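Local coordinates for protein catalase (Bacillus pumilus, PDB 4QOL) that catalyses the breakdown of hydrogen peroxide to water and oxygen at a buried heme, and also shows peroxidase-like reactivity toward phenolic substrates, at residues A[77-81]-A[322-326]; A[315-319]-A[336-341]. All coordinates share one frame; numbering follows the deposited sequence.

Contact 1: residues A[77-81]-A[322-326]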
ATOM      1  N   THR A  77     -19.102 -22.806  30.067  1.00 20.69           N
ATOM      2  CA  THR A  77     -17.892 -22.220  29.495  1.00 18.92           C
ATOM      3  C   THR A  77     -17.038 -21.529  30.522  1.00 17.91           C
ATOM      4  O   THR A  77     -17.541 -20.896  31.430  1.00 17.53           O
ATOM      5  CB  THR A  77     -18.255 -21.175  28.404  1.00 18.76           C
ATOM      6  OG1 THR A  77     -17.045 -20.603  27.869  1.00 18.03           O
ATOM      7  CG2 THR A  77     -19.196 -20.105  28.912  1.00 19.61           C
ATOM      8  N   ARG A  78     -15.728 -21.684  30.364  1.00 18.13           N
ATOM      9  CA  ARG A  78     -14.756 -21.036  31.230  1.00 19.60           C
ATOM     10  C   ARG A  78     -14.500 -19.586  30.819  1.00 19.73           C
ATOM     11  O   ARG A  78     -13.642 -18.936  31.396  1.00 19.52           O
ATOM     12  CB  ARG A  78     -13.404 -21.814  31.288  1.00 22.48           C
ATOM     13  CG  ARG A  78     -12.575 -21.851  29.981  1.00 23.82           C
ATOM     14  CD  ARG A  78     -11.238 -22.622  30.066  1.00 28.24           C
ATOM     15  NE  ARG A  78     -10.206 -21.717  30.559  1.00 33.87           N
ATOM     16  CZ  ARG A  78      -8.893 -21.817  30.368  1.00 37.57           C
ATOM     17  NH1 ARG A  78      -8.370 -22.783  29.636  1.00 38.71           N
ATOM     18  NH2 ARG A  78      -8.097 -20.888  30.911  1.00 39.11           N
ATOM     19  N   ALA A  79     -15.243 -19.076  29.842  1.00 18.11           N
ATOM     20  CA  ALA A  79     -15.031 -17.699  29.373  1.00 21.49           C
ATOM     21  C   ALA A  79     -15.102 -16.734  30.550  1.00 21.40           C
ATOM     22  O   ALA A  79     -16.111 -16.638  31.272  1.00 20.62           O
ATOM     23  CB  ALA A  79     -16.047 -17.351  28.313  1.00 22.03           C
ATOM     24  N   ALA A  80     -14.029 -15.968  30.712  1.00 20.69           N
ATOM     25  CA  ALA A  80     -13.923 -15.067  31.849  1.00 19.72           C
ATOM     26  C   ALA A  80     -15.053 -14.030  31.881  1.00 20.12           C
ATOM     27  O   ALA A  80     -15.629 -13.775  32.959  1.00 19.14           O
ATOM     28  CB  ALA A  80     -12.559 -14.380  31.854  1.00 21.32           C
ATOM     29  N   PHE A  81     -15.382 -13.424  30.727  1.00 17.32           N
ATOM     30  CA  PHE A  81     -16.395 -12.378  30.732  1.00 18.77           C
ATOM     31  C   PHE A  81     -17.797 -12.877  31.091  1.00 18.99           C
ATOM     32  O   PHE A  81     -18.678 -12.060  31.402  1.00 20.37           O
ATOM     33  CB  PHE A  81     -16.410 -11.532  29.409  1.00 18.02           C
ATOM     34  CG  PHE A  81     -17.190 -12.157  28.272  1.00 18.78           C
ATOM     35  CD1 PHE A  81     -16.652 -13.182  27.507  1.00 17.97           C
ATOM     36  CD2 PHE A  81     -18.453 -11.687  27.948  1.00 19.88           C
ATOM     37  CE1 PHE A  81     -17.353 -13.716  26.455  1.00 19.73           C
ATOM     38  CE2 PHE A  81     -19.147 -12.182  26.858  1.00 20.34           C
ATOM     39  CZ  PHE A  81     -18.603 -13.232  26.138  1.00 20.78           C
ATOM     40  N   VAL A 322     -11.894 -16.457  22.778  1.00 16.76           N
ATOM     41  CA  VAL A 322     -11.302 -16.352  24.085  1.00 17.65           C
ATOM     42  C   VAL A 322     -11.410 -17.722  24.752  1.00 16.76           C
ATOM     43  O   VAL A 322     -12.235 -18.549  24.298  1.00 15.84           O
ATOM     44  CB  VAL A 322     -11.918 -15.242  24.951  1.00 18.04           C
ATOM     45  CG1 VAL A 322     -11.538 -13.856  24.405  1.00 17.82           C
ATOM     46  CG2 VAL A 322     -13.414 -15.368  25.075  1.00 19.36           C
ATOM     47  N   PRO A 323     -10.556 -17.976  25.738  1.00 19.09           N
ATOM     48  CA  PRO A 323     -10.565 -19.281  26.347  1.00 18.46           C
ATOM     49  C   PRO A 323     -11.948 -19.660  26.815  1.00 18.61           C
ATOM     50  O   PRO A 323     -12.629 -18.858  27.481  1.00 20.09           O
ATOM     51  CB  PRO A 323      -9.554 -19.117  27.517  1.00 19.99           C
ATOM     52  CG  PRO A 323      -8.610 -18.102  27.035  1.00 20.51           C
ATOM     53  CD  PRO A 323      -9.481 -17.126  26.304  1.00 19.82           C
ATOM     54  N   GLY A 324     -12.356 -20.889  26.445  1.00 17.37           N
ATOM     55  CA  GLY A 324     -13.726 -21.394  26.713  1.00 16.80           C
ATOM     56  C   GLY A 324     -14.720 -21.269  25.577  1.00 16.27           C
ATOM     57  O   GLY A 324     -15.818 -21.786  25.637  1.00 14.97           O
ATOM     58  N   ILE A 325     -14.329 -20.522  24.533  1.00 16.09           N
ATOM     59  CA  ILE A 325     -15.178 -20.379  23.336  1.00 16.11           C
ATOM     60  C   ILE A 325     -14.350 -20.668  22.114  1.00 17.33           C
ATOM     61  O   ILE A 325     -13.322 -20.013  21.884  1.00 16.98           O
ATOM     62  CB  ILE A 325     -15.722 -18.961  23.232  1.00 16.66           C
ATOM     63  CG1 ILE A 325     -16.433 -18.509  24.518  1.00 17.34           C
ATOM     64  CG2 ILE A 325     -16.737 -18.856  22.092  1.00 15.91           C
ATOM     65  CD1 ILE A 325     -16.965 -17.082  24.579  1.00 18.31           C
ATOM     66  N   GLU A 326     -14.773 -21.681  21.369  1.00 18.06           N
ATOM     67  CA  GLU A 326     -14.021 -22.219  20.246  1.00 16.95           C
ATOM     68  C   GLU A 326     -14.876 -22.301  18.972  1.00 16.36           C
ATOM     69  O   GLU A 326     -16.097 -22.288  19.042  1.00 15.92           O
ATOM     70  CB  GLU A 326     -13.461 -23.587  20.618  1.00 17.87           C
ATOM     71  CG  GLU A 326     -12.376 -23.431  21.684  1.00 19.82           C
ATOM     72  CD  GLU A 326     -11.723 -24.689  22.149  1.00 19.93           C
ATOM     73  OE1 GLU A 326     -11.755 -25.684  21.411  1.00 25.28           O
ATOM     74  OE2 GLU A 326     -11.128 -24.647  23.268  1.00 21.12           O
TER
HETATM   75  O   HOH W   1     -11.986 -16.349  28.458  1.00 21.68           O

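Contact 2: residues A[315-319]-A[336-341]. With HEM (protoporphyrin IX containing Fe), chain E.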
ATOM      1  N   ALA A 315     -12.109  -3.455  13.173  1.00 13.55           N
ATOM      2  CA  ALA A 315     -11.791  -4.737  12.618  1.00 13.26           C
ATOM      3  C   ALA A 315     -12.343  -5.800  13.601  1.00 14.41           C
ATOM      4  O   ALA A 315     -11.870  -5.897  14.731  1.00 14.56           O
ATOM      5  CB  ALA A 315     -10.256  -4.920  12.489  1.00 13.93           C
ATOM      6  N   PHE A 316     -13.269  -6.630  13.120  1.00 13.34           N
ATOM      7  CA  PHE A 316     -13.793  -7.762  13.854  1.00 13.34           C
ATOM      8  C   PHE A 316     -13.374  -9.025  13.154  1.00 13.26           C
ATOM      9  O   PHE A 316     -13.365  -9.069  11.913  1.00 14.30           O
ATOM     10  CB  PHE A 316     -15.317  -7.739  13.882  1.00 13.91           C
ATOM     11  CG  PHE A 316     -15.933  -6.478  14.426  1.00 14.78           C
ATOM     12  CD1 PHE A 316     -16.124  -5.386  13.620  1.00 13.44           C
ATOM     13  CD2 PHE A 316     -16.355  -6.391  15.721  1.00 14.01           C
ATOM     14  CE1 PHE A 316     -16.735  -4.244  14.116  1.00 13.92           C
ATOM     15  CE2 PHE A 316     -16.935  -5.245  16.240  1.00 13.82           C
ATOM     16  CZ  PHE A 316     -17.141  -4.168  15.401  1.00 13.12           C
ATOM     17  N   THR A 317     -13.131 -10.120  13.896  1.00 13.49           N
ATOM     18  CA  THR A 317     -12.956 -11.446  13.291  1.00 13.71           C
ATOM     19  C   THR A 317     -13.579 -12.576  14.094  1.00 13.30           C
ATOM     20  O   THR A 317     -13.466 -12.582  15.320  1.00 14.40           O
ATOM     21  CB  THR A 317     -11.502 -11.764  12.997  1.00 13.43           C
ATOM     22  OG1 THR A 317     -11.415 -13.058  12.432  1.00 12.04           O
ATOM     23  CG2 THR A 317     -10.621 -11.665  14.210  1.00 13.47           C
ATOM     24  N   PRO A 318     -14.233 -13.578  13.427  1.00 13.90           N
ATOM     25  CA  PRO A 318     -14.807 -14.727  14.189  1.00 12.84           C
ATOM     26  C   PRO A 318     -13.705 -15.539  14.868  1.00 14.43           C
ATOM     27  O   PRO A 318     -14.020 -16.230  15.781  1.00 14.09           O
ATOM     28  CB  PRO A 318     -15.589 -15.536  13.119  1.00 14.48           C
ATOM     29  CG  PRO A 318     -15.898 -14.521  12.069  1.00 14.25           C
ATOM     30  CD  PRO A 318     -14.705 -13.588  12.024  1.00 13.37           C
ATOM     31  N   SER A 319     -12.471 -15.418  14.389  1.00 15.06           N
ATOM     32  CA  SER A 319     -11.306 -16.061  15.016  1.00 14.39           C
ATOM     33  C   SER A 319     -10.758 -15.319  16.179  1.00 15.12           C
ATOM     34  O   SER A 319      -9.886 -15.824  16.830  1.00 17.58           O
ATOM     35  CB  SER A 319     -10.193 -16.358  14.008  1.00 14.28           C
ATOM     36  OG  SER A 319      -9.914 -15.231  13.170  1.00 13.77           O
ATOM     37  N   ARG A 336     -14.040 -18.119   7.423  1.00 12.73           N
ATOM     38  CA  ARG A 336     -14.098 -16.764   8.047  1.00 12.47           C
ATOM     39  C   ARG A 336     -12.970 -16.552   8.960  1.00 12.82           C
ATOM     40  O   ARG A 336     -12.440 -15.466   9.105  1.00 13.73           O
ATOM     41  CB  ARG A 336     -15.441 -16.571   8.784  1.00 12.36           C
ATOM     42  CG  ARG A 336     -16.683 -16.593   7.893  1.00 13.06           C
ATOM     43  CD  ARG A 336     -17.972 -16.442   8.714  1.00 12.81           C
ATOM     44  NE  ARG A 336     -18.096 -15.051   9.217  1.00 12.69           N
ATOM     45  CZ  ARG A 336     -18.816 -14.675  10.254  1.00 12.45           C
ATOM     46  NH1 ARG A 336     -19.451 -15.565  10.934  1.00 15.37           N
ATOM     47  NH2 ARG A 336     -18.893 -13.404  10.610  1.00 11.94           N
ATOM     48  N   LEU A 337     -12.569 -17.631   9.660  1.00 12.53           N
ATOM     49  CA  LEU A 337     -11.480 -17.517  10.601  1.00 14.13           C
ATOM     50  C   LEU A 337     -10.225 -16.918   9.921  1.00 13.85           C
ATOM     51  O   LEU A 337      -9.474 -16.192  10.561  1.00 15.37           O
ATOM     52  CB  LEU A 337     -11.092 -18.916  11.138  1.00 14.13           C
ATOM     53  CG  LEU A 337     -12.202 -19.708  11.844  1.00 14.25           C
ATOM     54  CD1 LEU A 337     -11.742 -21.134  12.230  1.00 14.68           C
ATOM     55  CD2 LEU A 337     -12.674 -18.947  13.080  1.00 14.10           C
ATOM     56  N   PHE A 338     -10.007 -17.293   8.687  1.00 14.38           N
ATOM     57  CA  PHE A 338      -8.905 -16.763   7.836  1.00 15.13           C
ATOM     58  C   PHE A 338      -9.224 -15.372   7.218  1.00 13.50           C
ATOM     59  O   PHE A 338      -8.391 -14.479   7.272  1.00 14.01           O
ATOM     60  CB  PHE A 338      -8.540 -17.756   6.729  1.00 15.43           C
ATOM     61  CG  PHE A 338      -7.658 -17.149   5.672  1.00 16.55           C
ATOM     62  CD1 PHE A 338      -6.354 -16.825   6.002  1.00 19.53           C
ATOM     63  CD2 PHE A 338      -8.146 -16.778   4.444  1.00 16.86           C
ATOM     64  CE1 PHE A 338      -5.556 -16.168   5.096  1.00 19.86           C
ATOM     65  CE2 PHE A 338      -7.308 -16.184   3.492  1.00 17.56           C
ATOM     66  CZ  PHE A 338      -6.018 -15.902   3.829  1.00 18.84           C
ATOM     67  N   SER A 339     -10.404 -15.239   6.564  1.00 13.01           N
ATOM     68  CA  SER A 339     -10.686 -14.141   5.665  1.00 13.22           C
ATOM     69  C   SER A 339     -10.704 -12.801   6.380  1.00 11.95           C
ATOM     70  O   SER A 339     -10.241 -11.807   5.810  1.00 11.26           O
ATOM     71  CB  SER A 339     -11.999 -14.426   4.897  1.00 15.21           C
ATOM     72  OG  SER A 339     -12.496 -13.242   4.264  1.00 17.73           O
ATOM     73  N   TYR A 340     -11.148 -12.717   7.637  1.00 12.50           N
ATOM     74  CA  TYR A 340     -11.259 -11.401   8.243  1.00 12.22           C
ATOM     75  C   TYR A 340      -9.924 -10.752   8.539  1.00 11.60           C
ATOM     76  O   TYR A 340      -9.665  -9.640   8.098  1.00 10.84           O
ATOM     77  CB  TYR A 340     -12.218 -11.408   9.444  1.00 12.11           C
ATOM     78  CG  TYR A 340     -13.638 -11.635   9.174  1.00 11.81           C
ATOM     79  CD1 TYR A 340     -14.104 -12.812   8.589  1.00 12.46           C
ATOM     80  CD2 TYR A 340     -14.572 -10.625   9.365  1.00 13.04           C
ATOM     81  CE1 TYR A 340     -15.418 -13.020   8.271  1.00 12.04           C
ATOM     82  CE2 TYR A 340     -15.947 -10.869   9.133  1.00 12.44           C
ATOM     83  CZ  TYR A 340     -16.350 -12.085   8.622  1.00 12.24           C
ATOM     84  OH  TYR A 340     -17.704 -12.325   8.353  1.00 12.70           O
ATOM     85  N   PRO A 341      -8.997 -11.438   9.263  1.00 11.60           N
ATOM     86  CA  PRO A 341      -7.693 -10.807   9.529  1.00 11.54           C
ATOM     87  C   PRO A 341      -6.892 -10.652   8.256  1.00 11.94           C
ATOM     88  O   PRO A 341      -6.234  -9.609   8.090  1.00 11.18           O
ATOM     89  CB  PRO A 341      -6.989 -11.781  10.543  1.00 11.55           C
ATOM     90  CG  PRO A 341      -8.124 -12.569  11.116  1.00 12.29           C
ATOM     91  CD  PRO A 341      -9.138 -12.710  10.015  1.00 11.95           C
TER
HETATM   92  CHA HEM E 501     -17.540  -8.299   7.062  0.50 11.44           C
HETATM   93  CHB HEM E 501     -15.904 -12.262   4.793  0.50 11.38           C
HETATM   94  CHC HEM E 501     -19.965 -14.709   6.316  0.50 11.70           C
HETATM   95  CHD HEM E 501     -21.068 -10.898   9.098  0.50 11.68           C
HETATM   96  C1A HEM E 501     -16.775  -9.157   6.288  0.50 11.90           C
HETATM   97  C2A HEM E 501     -15.570  -8.804   5.599  0.50 12.00           C
HETATM   98  C3A HEM E 501     -15.113  -9.919   4.966  0.50 11.81           C
HETATM   99  C4A HEM E 501     -16.019 -10.954   5.263  0.50 11.64           C
HETATM  100  CMA HEM E 501     -13.868 -10.180   4.169  0.50 11.00           C
HETATM  101  CAA HEM E 501     -14.939  -7.450   5.642  0.50 11.68           C
HETATM  102  CBA HEM E 501     -14.368  -7.298   7.067  0.50 12.41           C
HETATM  103  CGA HEM E 501     -13.545  -6.073   7.212  0.50 12.77           C
HETATM  104  O1A HEM E 501     -13.241  -5.706   8.366  0.50 14.19           O
HETATM  105  O2A HEM E 501     -13.074  -5.481   6.214  0.50 12.33           O
HETATM  106  C1B HEM E 501     -16.917 -13.235   5.025  0.50 11.68           C
HETATM  107  C2B HEM E 501     -16.831 -14.559   4.489  0.50 11.46           C
HETATM  108  C3B HEM E 501     -17.950 -15.246   4.881  0.50 11.30           C
HETATM  109  C4B HEM E 501     -18.733 -14.341   5.735  0.50 11.40           C
HETATM  110  CMB HEM E 501     -15.687 -15.068   3.650  0.50 11.98           C
HETATM  111  CAB HEM E 501     -18.326 -16.638   4.628  0.50 11.38           C
HETATM  112  CBB HEM E 501     -17.402 -17.491   4.180  0.50 12.26           C
HETATM  113  C1C HEM E 501     -20.617 -13.871   7.221  0.50 11.92           C
HETATM  114  C2C HEM E 501     -21.573 -14.306   8.109  0.50 12.05           C
HETATM  115  C3C HEM E 501     -21.900 -13.228   8.872  0.50 11.67           C
HETATM  116  C4C HEM E 501     -21.081 -12.133   8.509  0.50 12.01           C
HETATM  117  CMC HEM E 501     -22.178 -15.694   8.103  0.50 11.80           C
HETATM  118  CAC HEM E 501     -22.775 -13.241   9.996  0.50 12.51           C
HETATM  119  CBC HEM E 501     -22.918 -14.386  10.642  0.50 12.74           C
HETATM  120  C1D HEM E 501     -20.158  -9.897   8.725  0.50 11.43           C
HETATM  121  C2D HEM E 501     -20.223  -8.557   9.309  0.50 11.05           C
HETATM  122  C3D HEM E 501     -19.274  -7.808   8.739  0.50 10.61           C
HETATM  123  C4D HEM E 501     -18.612  -8.711   7.804  0.50 11.46           C
HETATM  124  CMD HEM E 501     -21.234  -8.168  10.346  0.50 10.93           C
HETATM  125  CAD HEM E 501     -18.933  -6.366   9.020  0.50 10.40           C
HETATM  126  CBD HEM E 501     -18.056  -6.371  10.293  0.50 10.48           C
HETATM  127  CGD HEM E 501     -17.774  -4.920  10.551  0.50 10.87           C
HETATM  128  O1D HEM E 501     -18.636  -4.283  11.146  0.50 10.55           O
HETATM  129  O2D HEM E 501     -16.702  -4.374  10.178  0.50 10.68           O
HETATM  130  NA  HEM E 501     -17.038 -10.517   6.100  0.50 12.83           N
HETATM  131  NB  HEM E 501     -18.054 -13.182   5.743  0.50 11.60           N
HETATM  132  NC  HEM E 501     -20.263 -12.572   7.513  0.50 12.34           N
HETATM  133  ND  HEM E 501     -19.181  -9.962   7.827  0.50 11.80           N
HETATM  134 FE   HEM E 501     -18.645 -11.511   6.828  0.50 14.59          FE

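Contact 1: residues A[77-81]-A[322-326]
The guanidinium group of Arg-78 has the ring of Pro-323 over one face, with CB of Pro-323 centred above the group and 4.0 Å from CZ of Arg-78. NH1 of Arg-78 is hydrogen-bonded to the backbone O of His-398. The phenyl ring of Phe-81 offers its edge instead: CE1 of Phe-81 lies 3.9 Å from CD1 of Ile-325, with CG2 of Val-322 a little farther off, while Phe-118 and Tyr-125 meet the same ring. CD1 of Ile-325 also touches CB of Ala-79 at 3.9 Å, closing a small apolar cluster.

Pro-323 and Gly-324 are the middle residues of a type II turn from Val-322 to Ile-325, which faces the 77-81 loop. With chi1 at 179°, the hydroxyl of Thr-77 swings away from its own amide to the side of its carbonyl carbon, and from there OG1 of Thr-77 donates to O of Gly-324 at 2.8 Å, coming from above the carbonyl plane. The same OG1 accepts from N of Ala-79 in an ST turn. CA of Ala-79 makes a CA-H...O contact of 3.3 Å with O of Pro-323.

Gly-324 comes so near Thr-77 and Arg-78 that a CB would clash with both, and its backbone angles themselves call for glycine. One hydroxyl thus ties both turns together, and the Pro-323 carbonyl takes a hydrogen bond from a water that also accepts from N of Ala-80, so part of the contact is water-mediated.

Contact 2: residues A[315-319]-A[336-341]
Apolar and face contacts set Pro-318 against Arg-336 and Tyr-340. CD of Pro-318 sits 3.6 Å from the centroid of the Tyr-340 ring, a CH-pi contact over the face, and the opposite face of that ring is turned to the porphyrin. CG of Pro-318 rests on the Arg-336 guanidinium, 3.4 Å from CZ of Arg-336, whose other face lies over a heme pyrrole. CD2 of Leu-337 packs on CB of Ser-319.

Two hydroxyls make hydrogen bonds on the side of the proline away from the heme. OG of Ser-319 donates to O of Leu-337 at 2.8 Å, in the carbonyl plane and on a lone pair, while OG1 of Thr-317 donates to OG of Ser-319.

Coordination and charge meet at the phenolic oxygen: OH of Tyr-340 binds the heme iron at 2.0 Å, the proximal ligand of heme catalases. A bend at chi3 (72°) brings Arg-336 back along the heme, where NE and NH2 grip that oxygen side-on, at 2.9 Å from NE of Arg-336 to OH of Tyr-340. With an alanine here in place of Arg-336, both bonds to the phenolic oxygen go, which would probably leave that oxygen without its nearby positive charge and open a gap between Pro-318 and the porphyrin.

Phe-316 adds its ring beside a heme propionate, CD1 of Phe-316 lying 3.5 Å from CGD of the heme. Gln-13 and Tyr-37 of a second subunit pack on Thr-317 and Ser-319. The loop 315-319 is wedged between helix 331-348 and strand 123-130, whose Val-128 touches Phe-316, Pro-318 and Tyr-340.

Both contacts are largely buried, but contact 2 lies about 10 Å from the chain centre and contact 1 about 21 Å, their own centres being 18 Å apart. The segments alternate along the chain: 315-319 runs shortly before 322-326, and strand 325-327 is followed by helix 331-348. Strand 123-130 borders both, through Tyr-125 in contact 1 and Val-128 in contact 2, and the second subunit reaches each. Their chemistry follows position. Farther from the chain centre, a loop and a turn meet through a threonine hydroxyl, a water, an arginine lying on a proline and an apolar cluster; beside the heme, a helix presents a metal ligand and an arginine to a loop whose proline lies over both.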